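Local atomic coordinates of bifunctional protein PutA (Bdellovibrio bacteriovorus, PDB entry 5UR2), a protein that probably oxidises L-proline to L-glutamate in two steps, through an FAD-dependent proline dehydrogenase and an NAD+-dependent L-glutamate-gamma-semialdehyde dehydrogenase on one chain. Residues B[662-667]-B[691-696]; B[272-277]-B[299-304]; B[895-900]-B[920-925]. One frame throughout, in Å; residues are numbered along the deposited sequence.

Contact 1 (B[662-667]-B[691-696]); sequences VVMKPA and INFLPG
Val-662, Val-663 and Met-664 pair in parallel with Ile-691, Asn-692 and Phe-693, the two strands of a beta-alpha-beta unit whose crossover is helix 671-684, in the Rossmann-type sheet of the aldehyde dehydrogenase part. Three backbone bonds join them: Asn-692 N to Val-662 O, Met-664 N to Asn-692 O (2.8 Å, almost straight at 175°), and Leu-694 N to Met-664 O. Val-662 O accepts a second hydrogen bond, from Asn-692 ND2 at 3.2 Å, and the two donors lie on opposite faces of its carbonyl plane. The same ND2 also donates to Gly-689 O and OD1 accepts from Asn-502 N, so the buried amide has partners for both its oxygen and its nitrogen.

The Met-664, Ile-691 and Phe-693 side chains share one face of the sheet. Met-664 CG stands between its own N and carbonyl carbon (chi1 59°), and from there the extended chain carries CE to 3.7 Å from Ile-691 CG2; helices 646-657 and 671-684 pack on this layer. Pro-666 CG approaches the Phe-693 ring obliquely, 3.8 Å from CE1. Val-663 and Asn-692 face helix 532-549 on the other side.

At the C-terminal end of the pairing, Lys-665 bends at chi2 and chi3 over Leu-694 O, and its ammonium ties the two chain ends together. Water 1 links them again, donating to Pro-666 O and accepting from Gly-696 N. Lys-665 NZ itself donates to Pro-666 O and to Gly-696 O, each at 2.9 Å and each from above the carbonyl plane.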
loop_
_atom_site.group_PDB
_atom_site.type_symbol
_atom_site.label_atom_id
_atom_site.label_comp_id
_atom_site.label_asym_id
_atom_site.label_seq_id
_atom_site.Cartn_x
_atom_site.Cartn_y
_atom_site.Cartn_z
ATOM N N VAL B 662 -7.968 11.314 21.405
ATOM C CA VAL B 662 -6.612 11.726 21.756
ATOM C C VAL B 662 -6.584 12.417 23.113
ATOM O O VAL B 662 -7.432 13.262 23.411
ATOM C CB VAL B 662 -6.035 12.679 20.685
ATOM C CG1 VAL B 662 -4.708 13.252 21.157
ATOM C CG2 VAL B 662 -5.879 11.961 19.354
ATOM N N VAL B 663 -5.602 12.058 23.938
ATOM C CA VAL B 663 -5.174 12.881 25.062
ATOM C C VAL B 663 -3.743 13.296 24.752
ATOM O O VAL B 663 -2.852 12.440 24.660
ATOM C CB VAL B 663 -5.242 12.143 26.399
ATOM C CG1 VAL B 663 -4.778 13.088 27.521
ATOM C CG2 VAL B 663 -6.650 11.610 26.651
ATOM N N MET B 664 -3.515 14.585 24.552
ATOM C CA MET B 664 -2.176 15.057 24.231
ATOM C C MET B 664 -1.562 15.710 25.466
ATOM O O MET B 664 -2.202 16.530 26.135
ATOM C CB MET B 664 -2.178 16.011 23.034
ATOM C CG MET B 664 -3.025 17.264 23.189
ATOM S SD MET B 664 -2.643 18.404 21.839
ATOM C CE MET B 664 -4.172 19.287 21.664
ATOM N N LYS B 665 -0.332 15.294 25.780
ATOM C CA LYS B 665 0.474 15.770 26.897
ATOM C C LYS B 665 1.683 16.484 26.308
ATOM O O LYS B 665 2.702 15.850 26.006
ATOM C CB LYS B 665 0.910 14.594 27.776
ATOM C CG LYS B 665 1.025 14.912 29.255
ATOM C CD LYS B 665 2.048 15.989 29.542
ATOM C CE LYS B 665 3.461 15.484 29.306
ATOM N NZ LYS B 665 4.497 16.519 29.603
ATOM N N PRO B 666 1.621 17.792 26.115
ATOM C CA PRO B 666 2.739 18.501 25.481
ATOM C C PRO B 666 3.921 18.646 26.428
ATOM O O PRO B 666 3.801 18.525 27.650
ATOM C CB PRO B 666 2.136 19.872 25.147
ATOM C CG PRO B 666 1.123 20.082 26.284
ATOM C CD PRO B 666 0.541 18.701 26.547
ATOM N N ALA B 667 5.080 18.919 25.837
ATOM C CA ALA B 667 6.291 19.189 26.608
ATOM C C ALA B 667 6.169 20.494 27.398
ATOM O O ALA B 667 5.644 21.490 26.896
ATOM C CB ALA B 667 7.495 19.258 25.664
ATOM N N ILE B 691 -10.334 15.323 21.139
ATOM C CA ILE B 691 -8.957 15.693 21.435
ATOM C C ILE B 691 -8.952 16.427 22.771
ATOM O O ILE B 691 -9.735 17.358 22.970
ATOM C CB ILE B 691 -8.359 16.559 20.304
ATOM C CG1 ILE B 691 -8.253 15.725 19.021
ATOM C CG2 ILE B 691 -6.990 17.090 20.679
ATOM C CD1 ILE B 691 -8.090 16.529 17.756
ATOM N N ASN B 692 -8.112 15.980 23.706
ATOM C CA ASN B 692 -8.031 16.599 25.021
ATOM C C ASN B 692 -6.617 17.093 25.287
ATOM O O ASN B 692 -5.637 16.445 24.909
ATOM C CB ASN B 692 -8.478 15.632 26.118
ATOM C CG ASN B 692 -9.881 15.103 25.874
ATOM O OD1 ASN B 692 -10.867 15.708 26.296
ATOM N ND2 ASN B 692 -9.977 14.002 25.127
ATOM N N PHE B 693 -6.528 18.245 25.946
ATOM C CA PHE B 693 -5.289 18.989 26.141
ATOM C C PHE B 693 -4.879 18.886 27.605
ATOM O O PHE B 693 -5.521 19.486 28.479
ATOM C CB PHE B 693 -5.491 20.439 25.738
ATOM C CG PHE B 693 -4.260 21.290 25.869
ATOM C CD1 PHE B 693 -3.151 21.060 25.070
ATOM C CD2 PHE B 693 -4.241 22.367 26.743
ATOM C CE1 PHE B 693 -2.034 21.882 25.156
ATOM C CE2 PHE B 693 -3.128 23.192 26.843
ATOM C CZ PHE B 693 -2.024 22.952 26.054
ATOM N N LEU B 694 -3.802 18.144 27.867
ATOM C CA LEU B 694 -3.411 17.745 29.220
ATOM C C LEU B 694 -1.977 18.175 29.505
ATOM O O LEU B 694 -1.072 17.332 29.578
ATOM C CB LEU B 694 -3.559 16.231 29.394
ATOM C CG LEU B 694 -3.363 15.709 30.828
ATOM C CD1 LEU B 694 -4.545 16.081 31.711
ATOM C CD2 LEU B 694 -3.136 14.216 30.843
ATOM N N PRO B 695 -1.739 19.470 29.708
ATOM C CA PRO B 695 -0.393 19.911 30.100
ATOM C C PRO B 695 -0.018 19.402 31.490
ATOM O O PRO B 695 -0.876 19.134 32.340
ATOM C CB PRO B 695 -0.503 21.442 30.070
ATOM C CG PRO B 695 -1.949 21.714 30.296
ATOM C CD PRO B 695 -2.692 20.595 29.642
ATOM N N GLY B 696 1.278 19.236 31.712
ATOM C CA GLY B 696 1.742 18.761 33.001
ATOM C C GLY B 696 3.101 18.099 32.894
ATOM O O GLY B 696 3.773 18.176 31.866
HETATM O O HOH W 1 3.078 20.440 29.462
#

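Contact 2 (B[272-277]-B[299-304]); sequences IQAYLR and VRLVKG. With P5F (N-propargylglycine-modified flavin adenine dinucleotide), chain F.
Ile-272 and Gln-273 run parallel to Leu-301 and Val-302 as neighbouring strands of the proline dehydrogenase TIM barrel, connected by helix 279-293. Backbone bonds come first: Ile-272 N to Arg-300 O, Val-302 N to Ile-272 O and Ala-274 N to Val-302 O, the last at 2.8 Å and nearly straight (178°). Beyond the paired strands, as the type I turn 273-276 leads the chain away, Tyr-275 N donates to Lys-303 O.

Among the apolar contacts, Ile-272 CG1 meets Val-299 CG1 at 3.9 Å, and its CG2 rests against Leu-301 CD1, both away from the flavin. Val-302 CG1 instead packs against the isoalloxazine, 3.9 Å from C9A. At the C-terminal end of the strands the Tyr-275 ring lies over Gly-304, whose CA sits 3.4 Å from the ring centroid in a CH-pi contact; Tyr-275 OH is held by Tyr-306 N.

Polar groups grip the N-propargylglycine-modified FAD. Gln-273 NE2 donates hydrogen bonds to flavin O2 at 2.7 Å and to Glu-241 O. The extended Lys-303 chain takes NZ to O1A at 2.8 Å and, weakly, to O1P, while Asp-331 forms a salt bridge with the same nitrogen. Gly-304 O accepts from the ribose O2B of the adenosine half at 2.7 Å.

The two segments thus meet the cofactor at separate points, with an amide at flavin O2 and a lysine whose charge, shared with Asp-331, would offset part of that of the pyrophosphate.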
loop_
_atom_site.group_PDB
_atom_site.type_symbol
_atom_site.label_atom_id
_atom_site.label_comp_id
_atom_site.label_asym_id
_atom_site.label_seq_id
_atom_site.Cartn_x
_atom_site.Cartn_y
_atom_site.Cartn_z
ATOM N N ILE B 272 20.934 43.470 -15.937
ATOM C CA ILE B 272 19.531 43.086 -15.917
ATOM C C ILE B 272 19.356 41.859 -16.805
ATOM O O ILE B 272 19.902 41.808 -17.914
ATOM C CB ILE B 272 18.631 44.253 -16.376
ATOM C CG1 ILE B 272 18.598 45.359 -15.307
ATOM C CG2 ILE B 272 17.224 43.764 -16.689
ATOM C CD1 ILE B 272 17.940 44.930 -13.990
ATOM N N GLN B 273 18.595 40.865 -16.306
ATOM C CA GLN B 273 18.376 39.582 -16.985
ATOM C C GLN B 273 16.986 39.570 -17.619
ATOM O O GLN B 273 15.974 39.494 -16.915
ATOM C CB GLN B 273 18.519 38.409 -16.014
ATOM C CG GLN B 273 19.902 38.331 -15.332
ATOM C CD GLN B 273 19.818 37.919 -13.877
ATOM O OE1 GLN B 273 18.922 38.360 -13.152
ATOM N NE2 GLN B 273 20.766 37.087 -13.425
ATOM N N ALA B 274 16.938 39.619 -18.956
ATOM C CA ALA B 274 15.664 39.680 -19.652
ATOM C C ALA B 274 14.855 38.394 -19.535
ATOM O O ALA B 274 13.671 38.401 -19.872
ATOM C CB ALA B 274 15.883 40.014 -21.140
ATOM N N TYR B 275 15.435 37.294 -19.080
ATOM C CA TYR B 275 14.591 36.118 -18.940
ATOM C C TYR B 275 13.743 36.156 -17.675
ATOM O O TYR B 275 12.956 35.225 -17.453
ATOM C CB TYR B 275 15.434 34.828 -19.009
ATOM C CG TYR B 275 16.304 34.436 -17.818
ATOM C CD1 TYR B 275 16.551 35.304 -16.744
ATOM C CD2 TYR B 275 16.918 33.172 -17.795
ATOM C CE1 TYR B 275 17.373 34.901 -15.665
ATOM C CE2 TYR B 275 17.731 32.769 -16.739
ATOM C CZ TYR B 275 17.954 33.621 -15.675
ATOM O OH TYR B 275 18.783 33.191 -14.648
ATOM N N LEU B 276 13.877 37.202 -16.852
ATOM C CA LEU B 276 13.031 37.364 -15.675
ATOM C C LEU B 276 11.724 38.051 -16.051
ATOM O O LEU B 276 11.715 39.007 -16.840
ATOM C CB LEU B 276 13.728 38.183 -14.588
ATOM C CG LEU B 276 14.960 37.523 -13.951
ATOM C CD1 LEU B 276 15.553 38.420 -12.862
ATOM C CD2 LEU B 276 14.615 36.124 -13.423
ATOM N N ARG B 277 10.622 37.574 -15.450
ATOM C CA ARG B 277 9.312 38.176 -15.710
ATOM C C ARG B 277 9.234 39.639 -15.259
ATOM O O ARG B 277 8.475 40.425 -15.846
ATOM C CB ARG B 277 8.204 37.351 -15.029
ATOM C CG ARG B 277 8.092 35.929 -15.580
ATOM C CD ARG B 277 7.139 35.004 -14.786
ATOM N NE ARG B 277 7.238 33.647 -15.330
ATOM C CZ ARG B 277 6.580 33.212 -16.406
ATOM N NH1 ARG B 277 5.752 34.011 -17.066
ATOM N NH2 ARG B 277 6.763 31.978 -16.842
ATOM N N VAL B 299 23.497 49.852 -18.058
ATOM C CA VAL B 299 22.813 48.582 -17.868
ATOM C C VAL B 299 23.380 47.582 -18.865
ATOM O O VAL B 299 23.325 47.807 -20.081
ATOM C CB VAL B 299 21.295 48.708 -18.045
ATOM C CG1 VAL B 299 20.660 47.328 -17.992
ATOM C CG2 VAL B 299 20.720 49.577 -16.966
ATOM N N ARG B 300 23.946 46.489 -18.366
ATOM C CA ARG B 300 24.365 45.400 -19.246
ATOM C C ARG B 300 23.195 44.437 -19.372
ATOM O O ARG B 300 22.865 43.720 -18.420
ATOM C CB ARG B 300 25.601 44.678 -18.719
ATOM C CG ARG B 300 25.988 43.486 -19.580
ATOM C CD ARG B 300 26.919 42.556 -18.851
ATOM N NE ARG B 300 28.206 43.176 -18.550
ATOM C CZ ARG B 300 29.044 42.699 -17.634
ATOM N NH1 ARG B 300 28.705 41.612 -16.933
ATOM N NH2 ARG B 300 30.199 43.309 -17.411
ATOM N N LEU B 301 22.561 44.421 -20.535
ATOM C CA LEU B 301 21.353 43.630 -20.723
ATOM C C LEU B 301 21.759 42.239 -21.206
ATOM O O LEU B 301 22.407 42.105 -22.251
ATOM C CB LEU B 301 20.420 44.328 -21.707
ATOM C CG LEU B 301 19.023 43.743 -21.894
ATOM C CD1 LEU B 301 18.197 43.792 -20.604
ATOM C CD2 LEU B 301 18.313 44.474 -23.036
ATOM N N VAL B 302 21.443 41.215 -20.409
ATOM C CA VAL B 302 21.718 39.827 -20.751
ATOM C C VAL B 302 20.384 39.097 -20.796
ATOM O O VAL B 302 19.344 39.658 -20.469
ATOM C CB VAL B 302 22.682 39.145 -19.752
ATOM C CG1 VAL B 302 23.910 40.001 -19.511
ATOM C CG2 VAL B 302 21.983 38.860 -18.415
ATOM N N LYS B 303 20.417 37.828 -21.199
ATOM C CA LYS B 303 19.196 37.038 -21.060
ATOM C C LYS B 303 19.112 36.387 -19.678
ATOM O O LYS B 303 18.152 36.636 -18.944
ATOM C CB LYS B 303 19.072 36.026 -22.203
ATOM C CG LYS B 303 18.736 36.784 -23.471
ATOM C CD LYS B 303 18.602 35.961 -24.702
ATOM C CE LYS B 303 18.546 36.913 -25.909
ATOM N NZ LYS B 303 18.567 36.207 -27.203
ATOM N N GLY B 304 20.129 35.619 -19.283
ATOM C CA GLY B 304 20.161 35.050 -17.940
ATOM C C GLY B 304 20.865 33.708 -17.856
ATOM O O GLY B 304 20.714 32.872 -18.750
HETATM P PA P5F F . 20.407 32.774 -26.799
HETATM O O1A P5F F . 19.727 33.698 -27.865
HETATM O O2A P5F F . 20.587 31.379 -27.137
HETATM O O5B P5F F . 19.662 32.647 -25.498
HETATM C C5B P5F F . 19.853 31.618 -24.533
HETATM C C4B P5F F . 19.169 32.047 -23.226
HETATM O O4B P5F F . 17.764 31.981 -23.276
HETATM C C3B P5F F . 19.525 31.274 -21.990
HETATM O O3B P5F F . 20.751 31.629 -21.474
HETATM C C2B P5F F . 18.413 31.602 -21.077
HETATM O O2B P5F F . 18.650 32.836 -20.493
HETATM C C1B P5F F . 17.252 31.716 -22.000
HETATM N N9A P5F F . 16.444 30.527 -22.088
HETATM C C8A P5F F . 16.842 29.248 -22.456
HETATM N N7A P5F F . 15.771 28.445 -22.428
HETATM C C5A P5F F . 14.637 29.169 -22.057
HETATM C C6A P5F F . 13.293 28.865 -21.847
HETATM N N6A P5F F . 12.805 27.529 -22.046
HETATM N N1A P5F F . 12.429 29.820 -21.456
HETATM C C2A P5F F . 12.839 31.092 -21.261
HETATM N N3A P5F F . 14.154 31.415 -21.430
HETATM C C4A P5F F . 15.056 30.507 -21.823
HETATM N N1 P5F F . 23.889 36.030 -17.115
HETATM C C2 P5F F . 23.366 36.412 -15.825
HETATM O O2 P5F F . 22.191 35.833 -15.402
HETATM N N3 P5F F . 24.043 37.376 -15.009
HETATM C C4 P5F F . 25.251 37.992 -15.419
HETATM O O4 P5F F . 25.861 38.926 -14.571
HETATM C C4X P5F F . 25.809 37.583 -16.776
HETATM N N5 P5F F . 27.114 38.050 -17.241
HETATM C C5X P5F F . 27.349 37.965 -18.696
HETATM C C6 P5F F . 28.346 38.872 -19.343
HETATM C C7 P5F F . 28.511 38.852 -20.751
HETATM C C7M P5F F . 29.523 39.776 -21.393
HETATM C C8 P5F F . 27.729 37.972 -21.559
HETATM C C8M P5F F . 27.875 37.927 -23.059
HETATM C C9 P5F F . 26.782 37.112 -20.955
HETATM C C9A P5F F . 26.604 37.124 -19.475
HETATM N N10 P5F F . 25.607 36.249 -18.855
HETATM C C10 P5F F . 25.128 36.639 -17.559
HETATM C "C1'" P5F F . 24.960 35.126 -19.578
HETATM C "C2'" P5F F . 23.781 35.583 -20.437
HETATM O "O2'" P5F F . 22.764 35.992 -19.604
HETATM C "C3'" P5F F . 23.244 34.530 -21.409
HETATM O "O3'" P5F F . 22.774 33.460 -20.678
HETATM C "C4'" P5F F . 24.261 33.995 -22.407
HETATM O "O4'" P5F F . 25.184 35.005 -22.631
HETATM C "C5'" P5F F . 23.670 33.412 -23.705
HETATM O "O5'" P5F F . 22.576 34.146 -24.218
HETATM P P P5F F . 22.318 34.477 -25.785
HETATM O O1P P5F F . 21.526 35.793 -26.139
HETATM O O2P P5F F . 23.781 34.326 -26.346
HETATM O O3P P5F F . 21.810 33.033 -26.377
HETATM C C21 P5F F . 28.481 36.734 -15.440
HETATM C C22 P5F F . 27.838 37.505 -16.344
HETATM C C23 P5F F . 28.242 36.902 -13.929
#

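Contact 3 (B[895-900]-B[920-925]); sequences IANSTE and EELEVG
Asn-897 reaches from the end of helix 889-896 to the chain leaving helix 912-921, and its carboxamide is clasped by two backbone groups there. Its OD1 accepts from Glu-923 N at 2.8 Å in a fairly straight bond (167°), while ND2 donates to Glu-921 O at 3.0 Å. Both ends of one amide are therefore engaged by a single short piece of backbone, which fixes its rotation about chi2. With CG beside the backbone N (chi1 -74°), the group projects across to that backbone.

The tight, buried part lies next to this clasp. Leu-922, the first residue to leave helical backbone angles, turns CD1 against Ala-896 CB at 3.5 Å, and the same methyl is 3.6 Å from Asn-897 OD1. Beyond it Ala-896 packs on Ile-787 of strand 783-789.

Looser contacts occupy the partly exposed side. The Glu-923 carboxylate stacks over the Asn-897 amide with their planes 29° apart; the nearest approach of OE1 to Asn-897 CG is 3.7 Å, and its salt bridge goes to Lys-947. The Glu-921 side chain only skirts the contact, its carboxylate paired with Arg-917.

Two helix ends of the aldehyde dehydrogenase part are thus joined where the chain makes an inverse gamma turn centred on Glu-923. Both hydrogen bonds that cross use a neutral amide and backbone groups, while the two carboxylates alongside direct their salt bridges to basic residues outside the junction.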
loop_
_atom_site.group_PDB
_atom_site.type_symbol
_atom_site.label_atom_id
_atom_site.label_comp_id
_atom_site.label_asym_id
_atom_site.label_seq_id
_atom_site.Cartn_x
_atom_site.Cartn_y
_atom_site.Cartn_z
ATOM N N ILE B 895 33.007 3.422 11.093
ATOM C CA ILE B 895 32.753 4.412 12.132
ATOM C C ILE B 895 31.309 4.888 12.075
ATOM O O ILE B 895 30.634 4.990 13.109
ATOM C CB ILE B 895 33.748 5.583 12.017
ATOM C CG1 ILE B 895 35.154 5.090 12.360
ATOM C CG2 ILE B 895 33.331 6.736 12.920
ATOM C CD1 ILE B 895 36.229 6.097 12.078
ATOM N N ALA B 896 30.801 5.161 10.869
ATOM C CA ALA B 896 29.441 5.678 10.775
ATOM C C ALA B 896 28.438 4.686 11.341
ATOM O O ALA B 896 27.443 5.091 11.948
ATOM C CB ALA B 896 29.101 6.031 9.324
ATOM N N ASN B 897 28.701 3.392 11.189
ATOM C CA ASN B 897 27.791 2.338 11.612
ATOM C C ASN B 897 27.992 1.893 13.060
ATOM O O ASN B 897 27.285 0.991 13.512
ATOM C CB ASN B 897 27.948 1.128 10.687
ATOM C CG ASN B 897 27.326 1.353 9.331
ATOM O OD1 ASN B 897 26.330 2.075 9.189
ATOM N ND2 ASN B 897 27.921 0.753 8.313
ATOM N N SER B 898 28.906 2.513 13.802
ATOM C CA SER B 898 29.366 1.985 15.075
ATOM C C SER B 898 28.575 2.487 16.282
ATOM O O SER B 898 28.977 2.203 17.410
ATOM C CB SER B 898 30.851 2.332 15.255
ATOM O OG SER B 898 31.025 3.742 15.459
ATOM N N THR B 899 27.467 3.205 16.092
ATOM C CA THR B 899 26.725 3.744 17.224
ATOM C C THR B 899 25.503 2.883 17.550
ATOM O O THR B 899 25.185 1.899 16.880
ATOM C CB THR B 899 26.268 5.200 16.994
ATOM O OG1 THR B 899 25.108 5.232 16.150
ATOM C CG2 THR B 899 27.364 6.061 16.369
ATOM N N GLU B 900 24.813 3.295 18.620
ATOM C CA GLU B 900 23.528 2.755 19.031
ATOM C C GLU B 900 22.396 3.127 18.082
ATOM O O GLU B 900 21.331 2.510 18.143
ATOM C CB GLU B 900 23.184 3.313 20.418
ATOM C CG GLU B 900 23.370 2.390 21.592
ATOM C CD GLU B 900 22.872 3.029 22.891
ATOM O OE1 GLU B 900 22.675 4.267 22.935
ATOM O OE2 GLU B 900 22.657 2.283 23.869
ATOM N N GLU B 920 24.224 1.150 -0.005
ATOM C CA GLU B 920 24.018 -0.240 0.377
ATOM C C GLU B 920 24.524 -0.568 1.773
ATOM O O GLU B 920 24.144 -1.611 2.306
ATOM C CB GLU B 920 24.690 -1.191 -0.628
ATOM C CG GLU B 920 24.039 -1.207 -2.011
ATOM N N GLU B 921 25.407 0.249 2.360
ATOM C CA GLU B 921 26.077 -0.130 3.603
ATOM C C GLU B 921 25.862 0.812 4.782
ATOM O O GLU B 921 26.110 0.401 5.919
ATOM C CB GLU B 921 27.595 -0.265 3.385
ATOM C CG GLU B 921 27.996 -1.287 2.352
ATOM C CD GLU B 921 29.490 -1.241 2.056
ATOM O OE1 GLU B 921 30.278 -1.090 3.019
ATOM O OE2 GLU B 921 29.880 -1.328 0.866
ATOM N N LEU B 922 25.454 2.057 4.565
ATOM C CA LEU B 922 25.238 2.955 5.692
ATOM C C LEU B 922 23.914 2.599 6.350
ATOM O O LEU B 922 22.870 2.647 5.693
ATOM C CB LEU B 922 25.246 4.414 5.240
ATOM C CG LEU B 922 25.137 5.428 6.377
ATOM C CD1 LEU B 922 26.261 5.202 7.391
ATOM C CD2 LEU B 922 25.199 6.844 5.810
ATOM N N GLU B 923 23.949 2.252 7.643
ATOM C CA GLU B 923 22.760 1.763 8.357
ATOM C C GLU B 923 22.002 2.938 8.980
ATOM O O GLU B 923 22.163 3.274 10.156
ATOM C CB GLU B 923 23.175 0.733 9.406
ATOM C CG GLU B 923 23.798 -0.538 8.792
ATOM C CD GLU B 923 24.611 -1.369 9.798
ATOM O OE1 GLU B 923 24.835 -0.899 10.939
ATOM O OE2 GLU B 923 25.018 -2.503 9.447
ATOM N N VAL B 924 21.137 3.566 8.174
ATOM C CA VAL B 924 20.301 4.681 8.621
ATOM C C VAL B 924 18.922 4.592 7.972
ATOM O O VAL B 924 18.740 3.982 6.917
ATOM C CB VAL B 924 20.927 6.064 8.308
ATOM C CG1 VAL B 924 22.220 6.289 9.115
ATOM C CG2 VAL B 924 21.178 6.201 6.792
ATOM N N GLY B 925 17.936 5.215 8.621
ATOM C CA GLY B 925 16.599 5.238 8.053
ATOM C C GLY B 925 16.388 6.330 7.029
ATOM O O GLY B 925 15.518 6.209 6.166
#

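Contacts 1 and 2 are buried and built alike: each pairs the parallel strands of a beta-alpha-beta unit, one in the aldehyde dehydrogenase sheet, the other in the proline dehydrogenase barrel. Their centres lie about 55 Å apart, on opposite sides of the chain's centre. Contact 3 shares the aldehyde dehydrogenase range with contact 1, at about 35 Å between centres, yet joins helix ends, is partly exposed, and has the second subunit within reach. The chemistry follows position. In contact 1 lysine and water close the strand ends; in contact 2 the corresponding ends turn their polar groups to a cofactor; contact 3 relies on one side-chain amide instead of paired strands.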